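Long-range contacts in putative permease protein, ABC transporter (Porphyromonas gingivalis, PDB 3IS6), which is a putative ABC-transporter permease, represented here by its MacB-like periplasmic core domain, and probably takes part in moving substrates across the cell membrane: residues A[49-54]-A[193-198]; A[127-132]-A[140-145]. All blocks are in the same frame, centred on the assembly; numbering follows the deposited sequence.

Contact 1. Residues A[49-54]-A[193-198]; sequences EEIPGV and ESLDEA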
loop_
_atom_site.group_PDB
_atom_site.type_symbol
_atom_site.label_atom_id
_atom_site.label_comp_id
_atom_site.label_asym_id
_atom_site.label_seq_id
_atom_site.Cartn_x
_atom_site.Cartn_y
_atom_site.Cartn_z
ATOM N N GLU A 49 23.987 -0.920 -0.017
ATOM C CA GLU A 49 24.707 -0.325 -1.112
ATOM C C GLU A 49 25.826 0.604 -0.696
ATOM O O GLU A 49 26.857 0.584 -1.291
ATOM C CB GLU A 49 23.744 0.342 -2.083
ATOM N N GLU A 50 25.605 1.419 0.318
ATOM C CA GLU A 50 26.500 2.503 0.646
ATOM C C GLU A 50 27.413 2.404 1.857
ATOM O O GLU A 50 28.338 3.159 1.961
ATOM C CB GLU A 50 25.714 3.802 0.735
ATOM C CG GLU A 50 25.018 4.142 -0.530
ATOM C CD GLU A 50 24.185 5.383 -0.468
ATOM O OE1 GLU A 50 24.346 6.169 0.454
ATOM O OE2 GLU A 50 23.363 5.576 -1.356
ATOM N N ILE A 51 27.160 1.510 2.789
ATOM C CA ILE A 51 27.906 1.543 4.023
ATOM C C ILE A 51 28.912 0.425 4.107
ATOM O O ILE A 51 28.581 -0.717 3.966
ATOM C CB ILE A 51 26.977 1.460 5.209
ATOM C CG1 ILE A 51 25.970 2.593 5.168
ATOM C CG2 ILE A 51 27.753 1.486 6.461
ATOM C CD1 ILE A 51 26.474 3.840 5.635
ATOM N N PRO A 52 30.156 0.792 4.332
ATOM C CA PRO A 52 31.259 -0.146 4.352
ATOM C C PRO A 52 31.173 -1.079 5.511
ATOM O O PRO A 52 30.828 -0.669 6.567
ATOM C CB PRO A 52 32.454 0.775 4.559
ATOM C CG PRO A 52 31.949 1.845 5.317
ATOM C CD PRO A 52 30.607 2.116 4.761
ATOM N N GLY A 53 31.519 -2.322 5.311
ATOM C CA GLY A 53 31.472 -3.249 6.400
ATOM C C GLY A 53 30.125 -3.874 6.663
ATOM O O GLY A 53 29.983 -4.586 7.609
ATOM N N VAL A 54 29.155 -3.620 5.813
ATOM C CA VAL A 54 27.865 -4.261 5.934
ATOM C C VAL A 54 27.843 -5.457 5.029
ATOM O O VAL A 54 28.004 -5.317 3.861
ATOM C CB VAL A 54 26.792 -3.305 5.493
ATOM C CG1 VAL A 54 25.482 -3.965 5.398
ATOM C CG2 VAL A 54 26.739 -2.186 6.394
ATOM N N GLU A 193 29.109 1.100 16.267
ATOM C CA GLU A 193 29.333 2.501 16.570
ATOM C C GLU A 193 30.267 3.205 15.628
ATOM O O GLU A 193 30.221 4.382 15.471
ATOM C CB GLU A 193 29.781 2.682 17.996
ATOM C CG GLU A 193 28.822 2.132 19.003
ATOM C CD GLU A 193 29.197 0.775 19.473
ATOM O OE1 GLU A 193 29.996 0.099 18.821
ATOM O OE2 GLU A 193 28.674 0.385 20.505
ATOM N N SER A 194 31.120 2.458 15.001
ATOM C CA SER A 194 32.043 3.034 14.083
ATOM C C SER A 194 31.338 3.587 12.866
ATOM O O SER A 194 31.873 4.415 12.179
ATOM C CB SER A 194 33.110 2.030 13.701
ATOM O OG SER A 194 32.611 1.024 12.883
ATOM N N LEU A 195 30.129 3.115 12.609
ATOM C CA LEU A 195 29.405 3.451 11.402
ATOM C C LEU A 195 28.520 4.649 11.546
ATOM O O LEU A 195 27.821 4.986 10.650
ATOM C CB LEU A 195 28.590 2.282 10.916
ATOM C CG LEU A 195 29.431 1.086 10.564
ATOM C CD1 LEU A 195 28.679 0.032 9.880
ATOM C CD2 LEU A 195 30.574 1.511 9.716
ATOM N N ASP A 196 28.562 5.319 12.670
ATOM C CA ASP A 196 27.680 6.443 12.831
ATOM C C ASP A 196 27.928 7.527 11.801
ATOM O O ASP A 196 27.006 8.073 11.265
ATOM C CB ASP A 196 27.827 7.056 14.217
ATOM C CG ASP A 196 27.130 6.264 15.299
ATOM O OD1 ASP A 196 26.243 5.472 14.996
ATOM O OD2 ASP A 196 27.477 6.445 16.468
ATOM N N GLU A 197 29.177 7.862 11.547
ATOM C CA GLU A 197 29.485 8.934 10.633
ATOM C C GLU A 197 29.036 8.641 9.198
ATOM O O GLU A 197 28.461 9.468 8.538
ATOM C CB GLU A 197 30.970 9.269 10.709
ATOM C CG GLU A 197 31.398 9.831 12.060
ATOM C CD GLU A 197 32.847 10.339 12.120
ATOM O OE1 GLU A 197 33.766 9.675 11.614
ATOM O OE2 GLU A 197 33.057 11.406 12.703
ATOM N N ALA A 198 29.276 7.434 8.744
ATOM C CA ALA A 198 28.826 7.027 7.433
ATOM C C ALA A 198 27.312 7.055 7.350
ATOM O O ALA A 198 26.759 7.405 6.349
ATOM C CB ALA A 198 29.339 5.694 7.103
#
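Ile51 offers both arms of its branched side chain to the start of helix 196-206 and the residue before it, and this apolar contact carries most of the meeting. Its CG2 reaches CD1 of Leu195 at 3.8 Å, the two side chains running across each other at a slant. The other arm ends in CD1, which rests 3.7 Å from CB of Ala198. CG1 stands beside the backbone N of Ile51 and anti to its carbonyl carbon (chi1 -58°), CG2 anti to the N, and this split lets one residue serve partners three residues apart. Pro52 adds a looser edge, its CD lying 4.5 Å from CB of Ala198. Leu199, the next residue of the helix, also packs on Ile51, and Leu195 touches Leu223 of strand 218-225 and Leu186 of strand 181-186.

Carbon also meets carbonyl oxygen here. CD1 of Ile51 comes to 3.6 Å from O of Ala198, and CD2 of Leu195 lies 3.8 Å from O of Pro52; these are van der Waals contacts.

Within the MacB-like periplasmic core domain the contact joins the exit of helix 43-50 to the entrance of helix 196-206. Ile51 is the first residue to leave helical angles, and a type II beta turn from Ile51 to Val54 then leads into strand 54-70. Gly53 takes the left-handed place in this turn (phi 84°, psi 6°), where a CB would press on the carbonyl O of Pro52. The closing bond, Val54 N to Ile51 O, is weak at 3.5 Å.

Polar ties flank the apolar patch. Glu50 OE1 forms a salt bridge with Arg205 NH1 further along helix 196-206, and Gly53 is bonded through its backbone to Arg187.

Contact 2. Residues A[127-132]-A[140-145]; sequences KRLRPA and ITIGGV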
loop_
_atom_site.group_PDB
_atom_site.type_symbol
_atom_site.label_atom_id
_atom_site.label_comp_id
_atom_site.label_asym_id
_atom_site.label_seq_id
_atom_site.Cartn_x
_atom_site.Cartn_y
_atom_site.Cartn_z
ATOM N N LYS A 127 -2.176 -24.238 -3.288
ATOM C CA LYS A 127 -3.517 -23.809 -2.950
ATOM C C LYS A 127 -3.668 -22.280 -2.913
ATOM O O LYS A 127 -2.720 -21.550 -2.860
ATOM C CB LYS A 127 -3.967 -24.458 -1.665
ATOM C CG LYS A 127 -4.313 -25.894 -1.808
ATOM C CD LYS A 127 -4.666 -26.523 -0.503
ATOM C CE LYS A 127 -5.637 -27.657 -0.658
ATOM N NZ LYS A 127 -5.922 -28.349 0.562
ATOM N N ARG A 128 -4.888 -21.821 -2.954
ATOM C CA ARG A 128 -5.164 -20.415 -3.087
ATOM C C ARG A 128 -5.870 -19.798 -1.865
ATOM O O ARG A 128 -6.787 -20.364 -1.347
ATOM C CB ARG A 128 -5.959 -20.154 -4.352
ATOM C CG ARG A 128 -5.222 -20.474 -5.629
ATOM C CD ARG A 128 -6.166 -20.674 -6.798
ATOM N NE ARG A 128 -7.111 -21.753 -6.551
ATOM C CZ ARG A 128 -7.751 -22.443 -7.487
ATOM N NH1 ARG A 128 -7.567 -22.182 -8.763
ATOM N NH2 ARG A 128 -8.587 -23.388 -7.140
ATOM N N LEU A 129 -5.390 -18.638 -1.463
ATOM C CA LEU A 129 -5.835 -17.891 -0.305
ATOM C C LEU A 129 -6.361 -16.520 -0.709
ATOM O O LEU A 129 -5.826 -15.906 -1.568
ATOM C CB LEU A 129 -4.662 -17.637 0.636
ATOM C CG LEU A 129 -4.145 -18.680 1.587
ATOM C CD1 LEU A 129 -2.932 -18.264 2.259
ATOM C CD2 LEU A 129 -5.154 -18.953 2.578
ATOM N N ARG A 130 -7.393 -16.038 -0.060
ATOM C CA ARG A 130 -7.766 -14.649 -0.196
ATOM C C ARG A 130 -8.334 -14.056 1.086
ATOM O O ARG A 130 -8.754 -14.750 1.942
ATOM C CB ARG A 130 -8.674 -14.440 -1.376
ATOM C CG ARG A 130 -10.023 -14.900 -1.188
ATOM C CD ARG A 130 -10.870 -14.514 -2.361
ATOM N NE ARG A 130 -10.442 -15.121 -3.593
ATOM C CZ ARG A 130 -10.954 -16.231 -4.062
ATOM N NH1 ARG A 130 -11.879 -16.831 -3.373
ATOM N NH2 ARG A 130 -10.534 -16.753 -5.194
ATOM N N PRO A 131 -8.323 -12.753 1.198
ATOM C CA PRO A 131 -8.781 -12.130 2.418
ATOM C C PRO A 131 -10.219 -12.473 2.595
ATOM O O PRO A 131 -10.945 -12.560 1.665
ATOM C CB PRO A 131 -8.617 -10.649 2.128
ATOM C CG PRO A 131 -7.681 -10.580 1.103
ATOM C CD PRO A 131 -7.870 -11.743 0.250
ATOM N N ALA A 132 -10.621 -12.642 3.822
ATOM C CA ALA A 132 -11.919 -13.165 4.091
ATOM C C ALA A 132 -13.023 -12.306 3.512
ATOM O O ALA A 132 -14.020 -12.806 3.139
ATOM C CB ALA A 132 -12.111 -13.359 5.539
ATOM N N ILE A 140 -4.150 -15.332 -3.740
ATOM C CA ILE A 140 -2.752 -15.534 -3.529
ATOM C C ILE A 140 -2.479 -17.026 -3.532
ATOM O O ILE A 140 -3.182 -17.761 -2.916
ATOM C CB ILE A 140 -2.330 -14.971 -2.196
ATOM C CG1 ILE A 140 -2.727 -13.513 -2.085
ATOM C CG2 ILE A 140 -0.895 -15.073 -2.038
ATOM C CD1 ILE A 140 -2.874 -13.042 -0.673
ATOM N N THR A 141 -1.439 -17.433 -4.230
ATOM C CA THR A 141 -1.040 -18.810 -4.333
ATOM C C THR A 141 0.025 -19.160 -3.334
ATOM O O THR A 141 0.956 -18.443 -3.182
ATOM C CB THR A 141 -0.434 -19.068 -5.690
ATOM O OG1 THR A 141 -1.409 -18.858 -6.690
ATOM C CG2 THR A 141 0.036 -20.430 -5.783
ATOM N N ILE A 142 -0.076 -20.295 -2.691
ATOM C CA ILE A 142 0.945 -20.685 -1.747
ATOM C C ILE A 142 2.141 -21.316 -2.459
ATOM O O ILE A 142 2.068 -22.384 -2.968
ATOM C CB ILE A 142 0.382 -21.655 -0.724
ATOM C CG1 ILE A 142 -0.726 -20.994 0.067
ATOM C CG2 ILE A 142 1.431 -22.149 0.171
ATOM C CD1 ILE A 142 -1.370 -21.868 0.962
ATOM N N GLY A 143 3.235 -20.591 -2.502
ATOM C CA GLY A 143 4.420 -21.052 -3.172
ATOM C C GLY A 143 5.454 -21.807 -2.372
ATOM O O GLY A 143 6.391 -22.324 -2.914
ATOM N N GLY A 144 5.316 -21.803 -1.066
ATOM C CA GLY A 144 6.238 -22.494 -0.207
ATOM C C GLY A 144 5.737 -22.661 1.193
ATOM O O GLY A 144 4.852 -21.977 1.593
ATOM N N VAL A 145 6.348 -23.559 1.929
ATOM C CA VAL A 145 6.115 -23.719 3.337
ATOM C C VAL A 145 7.421 -23.649 4.084
ATOM O O VAL A 145 8.323 -24.358 3.780
ATOM C CB VAL A 145 5.460 -25.027 3.631
ATOM C CG1 VAL A 145 5.208 -25.163 5.059
ATOM C CG2 VAL A 145 4.221 -25.172 2.866
#
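Leu129 and Ile142, both buried, meet across a beta hairpin made by strands 128-131 and 140-146, part of the large mixed sheet of the MacB-like periplasmic core domain. Their side chains come together at an angle, CD1 of Leu129 lying 4.1 Å from CD1 of Ile142 and equally near its CG1. In Ile142, CG1 stands beside the backbone N and anti to the carbonyl carbon (chi1 -62°), which brings it within 3.6 Å of Lys127 O as well as to Leu129.

Ile140 is paired directly with Leu129, on the same face of the sheet, but the two side chains diverge; CB of Ile140 is 3.7 Å from Leu129 O. This antiparallel hydrogen-bonded pair is joined by two backbone bonds, Leu129 N to Ile140 O and Ile140 N to Leu129 O, both 2.8 Å. Met68 of strand 54-70 touches both residues, Ile112 packs on Leu129 and Ile142, and Leu240 of the second subunit packs on Ile140.

On the other face Arg128 and Thr141 form the non-hydrogen-bonded pair. Their side chains stay loosely apart, CG of Arg128 being 4.3 Å from OG1 of Thr141. The arginine chain bends at chi3 (-59°) and leads its guanidinium away from the threonine, where NH2 forms a salt bridge with Glu71 OE1. Arg130 similarly reaches Asp72 through NH1.

The strand directions are 135° apart, well short of straight antiparallel, and the segments separate beyond Ile142. Lys127 O, just before strand 128-131, takes the N-H of Ile142 at 2.9 Å and also receives a CA-H...O contact from Thr141 CA at 3.5 Å.

How the contacts relate
The two contacts lie on opposite sides of the chain's centre, their own centres 39 Å apart and their nearest atoms about 27 Å apart, without touching. Along the chain contact 2 falls between the two halves of contact 1: 49-54 comes first, then the hairpin segments 127-132 and 140-145, and finally 193-198. Strand 54-70 links them, leaving contact 1 at Val54 and pairing near its far end with strand 128-131. All four segments belong to the MacB-like periplasmic core. Contact 1 thus joins two helix ends at one end of this elongated domain, while contact 2 pairs two strands of the sheet at the other, beside the second subunit.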